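Local coordinates for protein lysozyme (Meretrix lusoria, PDB 4PJ2) that hydrolyses the beta-1,4 linkages of bacterial peptidoglycan and of chitin, lysing Gram-positive bacteria as a secreted invertebrate-type lysozyme, at residues L11-S19 / Y108-C118; A80-R91 / R98-W109. All coordinates share one frame; numbering follows the deposited sequence.

Contact 1 of 2, residues L11-S19 / Y108-C118; sequences LSCICKMES and YWNRLQKISGC
Met-17 lies over one face of the Tyr-108 ring, the two side chains running past each other in opposite directions. Its CG comes within 3.5 Å of Tyr-108 CE2. The chain bends about CB-CG (chi2 58°), which carries the thioether along the ring toward the backbone of Tyr-108. Met-17 CE then makes a CH-pi contact, 4.2 Å from the centroid of the Tyr-108 ring. Met-17 SD stands higher above the same ring, in a looser Met-aromatic contact, and also meets Leu-112 CA at 3.8 Å. CE continues to the guanidinium of Arg-111, which it approaches obliquely.

The rim of the tyrosine does different work. Tyr-108 OH donates a hydrogen bond of 2.6 Å to Glu-18 OE2. It arrives on the anti side of the carboxylate, 29° out of its plane. The same oxygen is hydrogen-bonded to Ser-86 of the putative exported protein, the other chain of the assembly. Glu-18 is therefore held by both chains at once.

Behind the methionine the packing is aliphatic. Ile-115 CD1 touches the backbone N of Met-17 at 3.6 Å, and Ile-115 CG2 rests against Lys-16 CD. Leu-112 puts CD1 against Ile-14 and CD2 against Cys-13 CB. Beyond them a disulfide joins Cys-13 SG to Cys-118 SG (2.0 Å). It ties helix 8-19 to the turns that follow helix 106-112.

The axes of the two helical segments are steeply crossed, at 103°. Glu-18 is the predicted proton donor of this glycosyl hydrolase 22 enzyme, and substrate-binding His-93 lies beside it. The contact thus reaches into the probable active site of an I-type lysozyme, consistent with Tyr-108 helping, as a second-shell partner, to orient Glu-18.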
loop_
_atom_site.group_PDB
_atom_site.type_symbol
_atom_site.label_atom_id
_atom_site.label_comp_id
_atom_site.label_asym_id
_atom_site.label_seq_id
_atom_site.Cartn_x
_atom_site.Cartn_y
_atom_site.Cartn_z
ATOM N N LEU D 11 2.525 21.624 4.931
ATOM C CA LEU D 11 1.411 20.936 5.560
ATOM C C LEU D 11 0.074 21.548 5.158
ATOM O O LEU D 11 -0.874 20.839 4.872
ATOM C CB LEU D 11 1.554 20.920 7.080
ATOM C CG LEU D 11 2.621 19.954 7.641
ATOM C CD1 LEU D 11 2.772 20.125 9.130
ATOM C CD2 LEU D 11 2.281 18.501 7.351
ATOM N N SER D 12 -0.006 22.869 5.113
ATOM C CA SER D 12 -1.223 23.537 4.686
ATOM C C SER D 12 -1.599 23.130 3.259
ATOM O O SER D 12 -2.767 22.849 2.965
ATOM C CB SER D 12 -1.027 25.056 4.805
ATOM O OG SER D 12 -2.156 25.776 4.320
ATOM N N CYS D 13 -0.621 23.123 2.363
ATOM C CA CYS D 13 -0.883 22.752 0.984
ATOM C C CYS D 13 -1.332 21.303 0.868
ATOM O O CYS D 13 -2.259 21.001 0.106
ATOM C CB CYS D 13 0.342 23.034 0.110
ATOM S SG CYS D 13 0.677 24.809 -0.094
ATOM N N ILE D 14 -0.702 20.394 1.616
ATOM C CA ILE D 14 -1.139 19.007 1.597
ATOM C C ILE D 14 -2.555 18.896 2.148
ATOM O O ILE D 14 -3.382 18.168 1.606
ATOM C CB ILE D 14 -0.186 18.094 2.403
ATOM C CG1 ILE D 14 1.196 18.089 1.737
ATOM C CG2 ILE D 14 -0.773 16.678 2.506
ATOM C CD1 ILE D 14 2.310 17.406 2.552
ATOM N N CYS D 15 -2.831 19.614 3.227
ATOM C CA CYS D 15 -4.162 19.619 3.814
ATOM C C CYS D 15 -5.190 20.096 2.782
ATOM O O CYS D 15 -6.201 19.443 2.561
ATOM C CB CYS D 15 -4.142 20.502 5.064
ATOM S SG CYS D 15 -5.520 20.276 6.201
ATOM N N LYS D 16 -4.904 21.202 2.108
ATOM C CA LYS D 16 -5.821 21.709 1.084
ATOM C C LYS D 16 -6.012 20.708 -0.050
ATOM O O LYS D 16 -7.124 20.486 -0.526
ATOM C CB LYS D 16 -5.311 23.041 0.539
ATOM C CG LYS D 16 -5.453 24.184 1.534
ATOM C CD LYS D 16 -4.894 25.496 1.013
ATOM C CE LYS D 16 -5.012 26.597 2.070
ATOM N NZ LYS D 16 -4.610 27.951 1.581
ATOM N N MET D 17 -4.924 20.068 -0.455
ATOM C CA MET D 17 -4.978 19.066 -1.513
ATOM C C MET D 17 -5.886 17.904 -1.141
ATOM O O MET D 17 -6.665 17.439 -1.969
ATOM C CB MET D 17 -3.560 18.532 -1.765
ATOM C CG MET D 17 -3.425 17.551 -2.926
ATOM S SD MET D 17 -3.997 18.319 -4.483
ATOM C CE MET D 17 -3.489 17.006 -5.612
ATOM N N GLU D 18 -5.792 17.437 0.106
ATOM C CA GLU D 18 -6.440 16.191 0.519
ATOM C C GLU D 18 -7.922 16.383 0.801
ATOM O O GLU D 18 -8.731 15.512 0.481
ATOM C CB GLU D 18 -5.767 15.621 1.779
ATOM C CG GLU D 18 -4.375 15.052 1.553
ATOM C CD GLU D 18 -4.364 13.880 0.595
ATOM O OE1 GLU D 18 -5.416 13.231 0.406
ATOM O OE2 GLU D 18 -3.268 13.599 0.051
ATOM N N SER D 19 -8.260 17.498 1.439
ATOM C CA SER D 19 -9.613 17.683 1.956
ATOM C C SER D 19 -10.168 19.094 1.796
ATOM O O SER D 19 -11.263 19.365 2.261
ATOM C CB SER D 19 -9.609 17.346 3.452
ATOM O OG SER D 19 -8.778 18.261 4.148
ATOM N N TYR D 108 0.002 14.335 -8.607
ATOM C CA TYR D 108 -0.421 14.863 -7.305
ATOM C C TYR D 108 0.393 16.113 -6.947
ATOM O O TYR D 108 -0.170 17.135 -6.557
ATOM C CB TYR D 108 -0.223 13.792 -6.220
ATOM C CG TYR D 108 -0.583 14.212 -4.814
ATOM C CD1 TYR D 108 0.367 14.805 -3.980
ATOM C CD2 TYR D 108 -1.828 13.949 -4.286
ATOM C CE1 TYR D 108 0.058 15.162 -2.691
ATOM C CE2 TYR D 108 -2.148 14.295 -2.993
ATOM C CZ TYR D 108 -1.182 14.903 -2.190
ATOM O OH TYR D 108 -1.458 15.232 -0.886
ATOM N N TRP D 109 1.720 16.022 -7.071
ATOM C CA TRP D 109 2.604 17.147 -6.771
ATOM C C TRP D 109 2.395 18.313 -7.751
ATOM O O TRP D 109 2.366 19.469 -7.339
ATOM C CB TRP D 109 4.062 16.685 -6.795
ATOM C CG TRP D 109 5.055 17.805 -6.712
ATOM C CD1 TRP D 109 6.037 18.082 -7.610
ATOM C CD2 TRP D 109 5.178 18.784 -5.666
ATOM N NE1 TRP D 109 6.767 19.172 -7.196
ATOM C CE2 TRP D 109 6.255 19.626 -6.008
ATOM C CE3 TRP D 109 4.480 19.030 -4.475
ATOM C CZ2 TRP D 109 6.658 20.695 -5.202
ATOM C CZ3 TRP D 109 4.879 20.092 -3.683
ATOM C CH2 TRP D 109 5.949 20.915 -4.053
ATOM N N ASN D 110 2.235 18.010 -9.045
ATOM C CA ASN D 110 1.997 19.035 -10.053
ATOM C C ASN D 110 0.714 19.773 -9.737
ATOM O O ASN D 110 0.647 21.001 -9.864
ATOM C CB ASN D 110 1.907 18.398 -11.443
ATOM C CG ASN D 110 3.268 18.018 -12.000
ATOM O OD1 ASN D 110 4.299 18.455 -11.492
ATOM N ND2 ASN D 110 3.276 17.216 -13.061
ATOM N N ARG D 111 -0.315 19.036 -9.354
ATOM C CA ARG D 111 -1.609 19.630 -9.071
ATOM C C ARG D 111 -1.617 20.376 -7.740
ATOM O O ARG D 111 -2.205 21.468 -7.654
ATOM C CB ARG D 111 -2.735 18.583 -9.140
ATOM C CG ARG D 111 -2.995 18.011 -10.530
ATOM C CD ARG D 111 -4.346 17.293 -10.600
ATOM N NE ARG D 111 -4.568 16.423 -9.446
ATOM C CZ ARG D 111 -4.079 15.194 -9.322
ATOM N NH1 ARG D 111 -3.333 14.663 -10.286
ATOM N NH2 ARG D 111 -4.347 14.493 -8.229
ATOM N N LEU D 112 -0.962 19.823 -6.721
ATOM C CA LEU D 112 -0.960 20.470 -5.416
ATOM C C LEU D 112 -0.421 21.902 -5.528
ATOM O O LEU D 112 -0.911 22.814 -4.872
ATOM C CB LEU D 112 -0.140 19.646 -4.412
ATOM C CG LEU D 112 0.196 20.286 -3.056
ATOM C CD1 LEU D 112 0.441 19.177 -2.028
ATOM C CD2 LEU D 112 1.437 21.180 -3.092
ATOM N N GLN D 113 0.570 22.090 -6.397
ATOM C CA GLN D 113 1.184 23.406 -6.611
ATOM C C GLN D 113 0.328 24.400 -7.376
ATOM O O GLN D 113 0.700 25.588 -7.447
ATOM C CB GLN D 113 2.487 23.272 -7.384
ATOM C CG GLN D 113 3.569 22.550 -6.649
ATOM C CD GLN D 113 4.772 22.359 -7.527
ATOM O OE1 GLN D 113 5.658 23.209 -7.570
ATOM N NE2 GLN D 113 4.795 21.266 -8.275
ATOM N N LYS D 114 -0.821 23.952 -7.891
ATOM C CA LYS D 114 -1.799 24.840 -8.506
ATOM C C LYS D 114 -2.738 25.455 -7.461
ATOM O O LYS D 114 -3.441 26.427 -7.760
ATOM C CB LYS D 114 -2.615 24.066 -9.542
ATOM C CG LYS D 114 -1.774 23.331 -10.567
ATOM C CD LYS D 114 -2.671 22.733 -11.602
ATOM C CE LYS D 114 -2.153 21.462 -12.195
ATOM N NZ LYS D 114 -2.793 21.223 -13.519
ATOM N N ILE D 115 -2.768 24.913 -6.249
ATOM C CA ILE D 115 -3.603 25.485 -5.199
ATOM C C ILE D 115 -3.084 26.881 -4.820
ATOM O O ILE D 115 -1.875 27.079 -4.659
ATOM C CB ILE D 115 -3.590 24.584 -3.959
ATOM C CG1 ILE D 115 -4.147 23.203 -4.327
ATOM C CG2 ILE D 115 -4.372 25.242 -2.810
ATOM C CD1 ILE D 115 -4.102 22.173 -3.195
ATOM N N SER D 116 -3.977 27.854 -4.697
ATOM C CA SER D 116 -3.560 29.213 -4.378
ATOM C C SER D 116 -2.595 29.295 -3.184
ATOM O O SER D 116 -2.919 28.870 -2.069
ATOM C CB SER D 116 -4.793 30.077 -4.137
ATOM O OG SER D 116 -5.714 29.897 -5.196
ATOM N N GLY D 117 -1.399 29.820 -3.443
ATOM C CA GLY D 117 -0.399 30.037 -2.413
ATOM C C GLY D 117 0.568 28.877 -2.256
ATOM O O GLY D 117 1.435 28.920 -1.374
ATOM N N CYS D 118 0.444 27.856 -3.110
ATOM C CA CYS D 118 1.250 26.643 -2.995
ATOM C C CYS D 118 2.250 26.448 -4.130
ATOM O O CYS D 118 2.944 25.438 -4.153
ATOM C CB CYS D 118 0.348 25.399 -2.931
ATOM S SG CYS D 118 -0.664 25.348 -1.526
#

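Contact 2 of 2, residues A80-R91 / R98-W109; sequences AGCPLRCEGFAR and RGCKKGSTIGYW
Trp-109 lays one face of its indole on Glu-87. Glu-87 CA sits 3.4 Å from the centroid of the Trp-109 six-membered ring, almost on the ring normal, and Glu-87 CG lies over the same face near Trp-109 NE1. The glutamate side chain crosses the tryptophan at about a right angle, yet its carboxylate is only 15° from the indole plane. Cys-86, Ala-90 and Arg-91 complete the hole that receives this knob.

Arg-91 bends at chi3 (64°), turning its guanidinium edge to the 98-109 segment. Arg-91 NE donates to Thr-105 OG1 at 2.8 Å, nearly straight and in the guanidinium plane. Arg-91 NH2 donates to Lys-102 O at 2.9 Å, from above the carbonyl plane, while Thr-105 N reaches that oxygen from the opposite face. Arg-91 thus braces the backbone of Lys-102, a substrate-binding residue. Ile-106 CG1 and Cys-100 O lie over opposite faces of the guanidinium.

Farther off, Cys-82 SG and Cys-100 SG form a disulfide, and Lys-101 NZ bonds Gly-81 O at 3.0 Å. These bonds hold the loop before helix 86-95 to the 3-10 turn 99-101. The helix itself packs on helix 106-112 through Trp-109, and the Cys-86 to Cys-10 disulfide ties it to helix 8-19.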
loop_
_atom_site.group_PDB
_atom_site.type_symbol
_atom_site.label_atom_id
_atom_site.label_comp_id
_atom_site.label_asym_id
_atom_site.label_seq_id
_atom_site.Cartn_x
_atom_site.Cartn_y
_atom_site.Cartn_z
ATOM N N ALA D 80 14.188 6.986 2.131
ATOM C CA ALA D 80 13.729 6.668 0.781
ATOM C C ALA D 80 14.513 7.454 -0.281
ATOM O O ALA D 80 14.315 7.230 -1.477
ATOM C CB ALA D 80 12.245 6.974 0.648
ATOM N N GLY D 81 15.371 8.384 0.138
ATOM C CA GLY D 81 16.084 9.254 -0.788
ATOM C C GLY D 81 15.291 10.473 -1.223
ATOM O O GLY D 81 15.600 11.103 -2.227
ATOM N N CYS D 82 14.270 10.808 -0.448
ATOM C CA CYS D 82 13.418 11.935 -0.805
ATOM C C CYS D 82 14.079 13.254 -0.519
ATOM O O CYS D 82 14.818 13.399 0.443
ATOM C CB CYS D 82 12.104 11.936 -0.034
ATOM S SG CYS D 82 11.115 10.477 -0.212
ATOM N N PRO D 83 13.796 14.246 -1.382
ATOM C CA PRO D 83 14.213 15.600 -1.025
ATOM C C PRO D 83 13.429 16.041 0.206
ATOM O O PRO D 83 12.221 15.797 0.283
ATOM C CB PRO D 83 13.859 16.424 -2.266
ATOM C CG PRO D 83 12.901 15.632 -3.006
ATOM C CD PRO D 83 13.090 14.199 -2.675
ATOM N N LEU D 84 14.106 16.631 1.189
ATOM C CA LEU D 84 13.438 17.010 2.439
ATOM C C LEU D 84 12.832 18.397 2.332
ATOM O O LEU D 84 13.265 19.370 2.963
ATOM C CB LEU D 84 14.400 16.886 3.627
ATOM C CG LEU D 84 15.007 15.492 3.777
ATOM C CD1 LEU D 84 15.985 15.463 4.943
ATOM C CD2 LEU D 84 13.927 14.438 3.950
ATOM N N ARG D 85 11.817 18.460 1.486
ATOM C CA ARG D 85 11.003 19.641 1.287
ATOM C C ARG D 85 9.674 19.136 0.764
ATOM O O ARG D 85 9.482 17.929 0.585
ATOM C CB ARG D 85 11.646 20.593 0.296
ATOM C CG ARG D 85 12.077 19.975 -1.019
ATOM C CD ARG D 85 12.629 21.062 -1.912
ATOM N NE ARG D 85 13.414 20.552 -3.028
ATOM C CZ ARG D 85 14.218 21.314 -3.764
ATOM N NH1 ARG D 85 14.342 22.610 -3.496
ATOM N NH2 ARG D 85 14.903 20.787 -4.770
ATOM N N CYS D 86 8.755 20.058 0.484
ATOM C CA CYS D 86 7.386 19.656 0.233
ATOM C C CYS D 86 7.236 18.723 -0.963
ATOM O O CYS D 86 6.418 17.811 -0.898
ATOM C CB CYS D 86 6.485 20.886 0.097
ATOM S SG CYS D 86 4.739 20.496 0.456
ATOM N N GLU D 87 8.027 18.893 -2.021
ATOM C CA GLU D 87 7.917 17.990 -3.164
ATOM C C GLU D 87 8.055 16.552 -2.673
ATOM O O GLU D 87 7.275 15.681 -3.053
ATOM C CB GLU D 87 8.959 18.251 -4.260
ATOM C CG GLU D 87 8.832 17.213 -5.399
ATOM C CD GLU D 87 9.933 17.262 -6.439
ATOM O OE1 GLU D 87 10.950 17.952 -6.225
ATOM O OE2 GLU D 87 9.776 16.576 -7.477
ATOM N N GLY D 88 9.042 16.305 -1.816
ATOM C CA GLY D 88 9.252 14.982 -1.261
ATOM C C GLY D 88 8.141 14.566 -0.316
ATOM O O GLY D 88 7.560 13.481 -0.451
ATOM N N PHE D 89 7.828 15.430 0.640
ATOM C CA PHE D 89 6.872 15.074 1.683
ATOM C C PHE D 89 5.467 14.862 1.120
ATOM O O PHE D 89 4.763 13.950 1.535
ATOM C CB PHE D 89 6.828 16.128 2.787
ATOM C CG PHE D 89 8.154 16.351 3.496
ATOM C CD1 PHE D 89 8.610 17.643 3.730
ATOM C CD2 PHE D 89 8.924 15.282 3.962
ATOM C CE1 PHE D 89 9.815 17.866 4.388
ATOM C CE2 PHE D 89 10.143 15.513 4.633
ATOM C CZ PHE D 89 10.574 16.801 4.841
ATOM N N ALA D 90 5.033 15.748 0.218
ATOM C CA ALA D 90 3.734 15.576 -0.435
ATOM C C ALA D 90 3.651 14.237 -1.164
ATOM O O ALA D 90 2.624 13.545 -1.102
ATOM C CB ALA D 90 3.460 16.754 -1.402
ATOM N N ARG D 91 4.696 13.904 -1.908
ATOM C CA ARG D 91 4.702 12.656 -2.669
ATOM C C ARG D 91 4.753 11.404 -1.762
ATOM O O ARG D 91 4.152 10.396 -2.088
ATOM C CB ARG D 91 5.813 12.651 -3.727
ATOM C CG ARG D 91 5.581 13.702 -4.829
ATOM C CD ARG D 91 6.679 13.730 -5.879
ATOM N NE ARG D 91 6.768 12.494 -6.648
ATOM C CZ ARG D 91 7.782 12.171 -7.444
ATOM N NH1 ARG D 91 8.822 12.993 -7.583
ATOM N NH2 ARG D 91 7.768 11.008 -8.080
ATOM N N ARG D 98 7.899 5.176 -0.343
ATOM C CA ARG D 98 8.715 5.471 -1.514
ATOM C C ARG D 98 7.949 6.319 -2.529
ATOM O O ARG D 98 8.321 6.374 -3.698
ATOM C CB ARG D 98 9.176 4.181 -2.186
ATOM C CG ARG D 98 10.071 3.323 -1.313
ATOM C CD ARG D 98 10.844 2.311 -2.140
ATOM N NE ARG D 98 11.826 2.938 -3.034
ATOM C CZ ARG D 98 11.687 3.072 -4.355
ATOM N NH1 ARG D 98 10.603 2.629 -4.979
ATOM N NH2 ARG D 98 12.648 3.656 -5.061
ATOM N N GLY D 99 6.887 6.985 -2.085
ATOM C CA GLY D 99 6.066 7.795 -2.977
ATOM C C GLY D 99 6.858 8.815 -3.772
ATOM O O GLY D 99 6.566 9.075 -4.941
ATOM N N CYS D 100 7.865 9.410 -3.152
ATOM C CA CYS D 100 8.687 10.410 -3.815
ATOM C C CYS D 100 9.523 9.840 -4.966
ATOM O O CYS D 100 10.128 10.595 -5.720
ATOM C CB CYS D 100 9.593 11.094 -2.789
ATOM S SG CYS D 100 10.932 10.058 -2.204
ATOM N N LYS D 101 9.548 8.516 -5.104
ATOM C CA LYS D 101 10.268 7.865 -6.202
ATOM C C LYS D 101 9.345 7.220 -7.235
ATOM O O LYS D 101 9.822 6.580 -8.165
ATOM C CB LYS D 101 11.217 6.804 -5.649
ATOM C CG LYS D 101 12.243 7.340 -4.671
ATOM C CD LYS D 101 13.110 8.413 -5.296
ATOM C CE LYS D 101 14.183 8.868 -4.333
ATOM N NZ LYS D 101 14.959 10.005 -4.893
ATOM N N LYS D 102 8.037 7.382 -7.071
ATOM C CA LYS D 102 7.061 6.718 -7.939
ATOM C C LYS D 102 6.341 7.704 -8.828
ATOM O O LYS D 102 5.918 8.767 -8.384
ATOM C CB LYS D 102 6.084 5.935 -7.079
ATOM C CG LYS D 102 6.812 4.809 -6.400
ATOM C CD LYS D 102 5.973 4.007 -5.479
ATOM C CE LYS D 102 6.811 2.855 -4.965
ATOM N NZ LYS D 102 7.084 1.832 -6.022
ATOM N N GLY D 103 6.213 7.339 -10.097
ATOM C CA GLY D 103 5.576 8.199 -11.064
ATOM C C GLY D 103 4.132 8.467 -10.724
ATOM O O GLY D 103 3.574 9.478 -11.141
ATOM N N SER D 104 3.533 7.568 -9.954
ATOM C CA SER D 104 2.121 7.675 -9.606
ATOM C C SER D 104 1.775 8.911 -8.798
ATOM O O SER D 104 0.615 9.289 -8.725
ATOM C CB SER D 104 1.663 6.452 -8.816
ATOM O OG SER D 104 2.435 6.357 -7.623
ATOM N N THR D 105 2.761 9.542 -8.164
ATOM C CA THR D 105 2.540 10.712 -7.327
ATOM C C THR D 105 2.951 12.037 -8.007
ATOM O O THR D 105 2.859 13.082 -7.394
ATOM C CB THR D 105 3.345 10.596 -6.008
ATOM O OG1 THR D 105 4.738 10.551 -6.328
ATOM C CG2 THR D 105 2.928 9.349 -5.222
ATOM N N ILE D 106 3.470 11.964 -9.234
ATOM C CA ILE D 106 3.928 13.169 -9.949
ATOM C C ILE D 106 2.780 14.124 -10.233
ATOM O O ILE D 106 2.922 15.318 -10.026
ATOM C CB ILE D 106 4.657 12.821 -11.269
ATOM C CG1 ILE D 106 6.005 12.169 -10.961
ATOM C CG2 ILE D 106 4.859 14.080 -12.152
ATOM C CD1 ILE D 106 6.706 11.615 -12.179
ATOM N N GLY D 107 1.651 13.599 -10.710
ATOM C CA GLY D 107 0.490 14.434 -10.974
ATOM C C GLY D 107 -0.001 15.094 -9.704
ATOM O O GLY D 107 -0.330 16.283 -9.703
ATOM N N TYR D 108 0.002 14.335 -8.607
ATOM C CA TYR D 108 -0.421 14.863 -7.305
ATOM C C TYR D 108 0.393 16.113 -6.947
ATOM O O TYR D 108 -0.170 17.135 -6.557
ATOM C CB TYR D 108 -0.223 13.792 -6.220
ATOM C CG TYR D 108 -0.583 14.212 -4.814
ATOM C CD1 TYR D 108 0.367 14.805 -3.980
ATOM C CD2 TYR D 108 -1.828 13.949 -4.286
ATOM C CE1 TYR D 108 0.058 15.162 -2.691
ATOM C CE2 TYR D 108 -2.148 14.295 -2.993
ATOM C CZ TYR D 108 -1.182 14.903 -2.190
ATOM O OH TYR D 108 -1.458 15.232 -0.886
ATOM N N TRP D 109 1.720 16.022 -7.071
ATOM C CA TRP D 109 2.604 17.147 -6.771
ATOM C C TRP D 109 2.395 18.313 -7.751
ATOM O O TRP D 109 2.366 19.469 -7.339
ATOM C CB TRP D 109 4.062 16.685 -6.795
ATOM C CG TRP D 109 5.055 17.805 -6.712
ATOM C CD1 TRP D 109 6.037 18.082 -7.610
ATOM C CD2 TRP D 109 5.178 18.784 -5.666
ATOM N NE1 TRP D 109 6.767 19.172 -7.196
ATOM C CE2 TRP D 109 6.255 19.626 -6.008
ATOM C CE3 TRP D 109 4.480 19.030 -4.475
ATOM C CZ2 TRP D 109 6.658 20.695 -5.202
ATOM C CZ3 TRP D 109 4.879 20.092 -3.683
ATOM C CH2 TRP D 109 5.949 20.915 -4.053
#

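How the contacts relate
Both contacts are partly buried and use helix 106-112, with Tyr-108 and Trp-109 common to them. Contact 1 sets helix 8-19 against that helix and its C-terminal turns. Contact 2 sets helix 86-95, and the loop before it, against the start of helix 106-112 and the 3-10 turns ahead of it. The chemistry differs accordingly. Contact 1 is mainly aliphatic and thioether packing with one hydrogen bond at the predicted active site. Contact 2 has an arginine bonded to a hydroxyl and a carbonyl, and an indole on a glutamate. Each has its own disulfide. Their buried sides meet where Ala-90 touches Ile-14 and Leu-112, while lysines lie at the exposed margins of both.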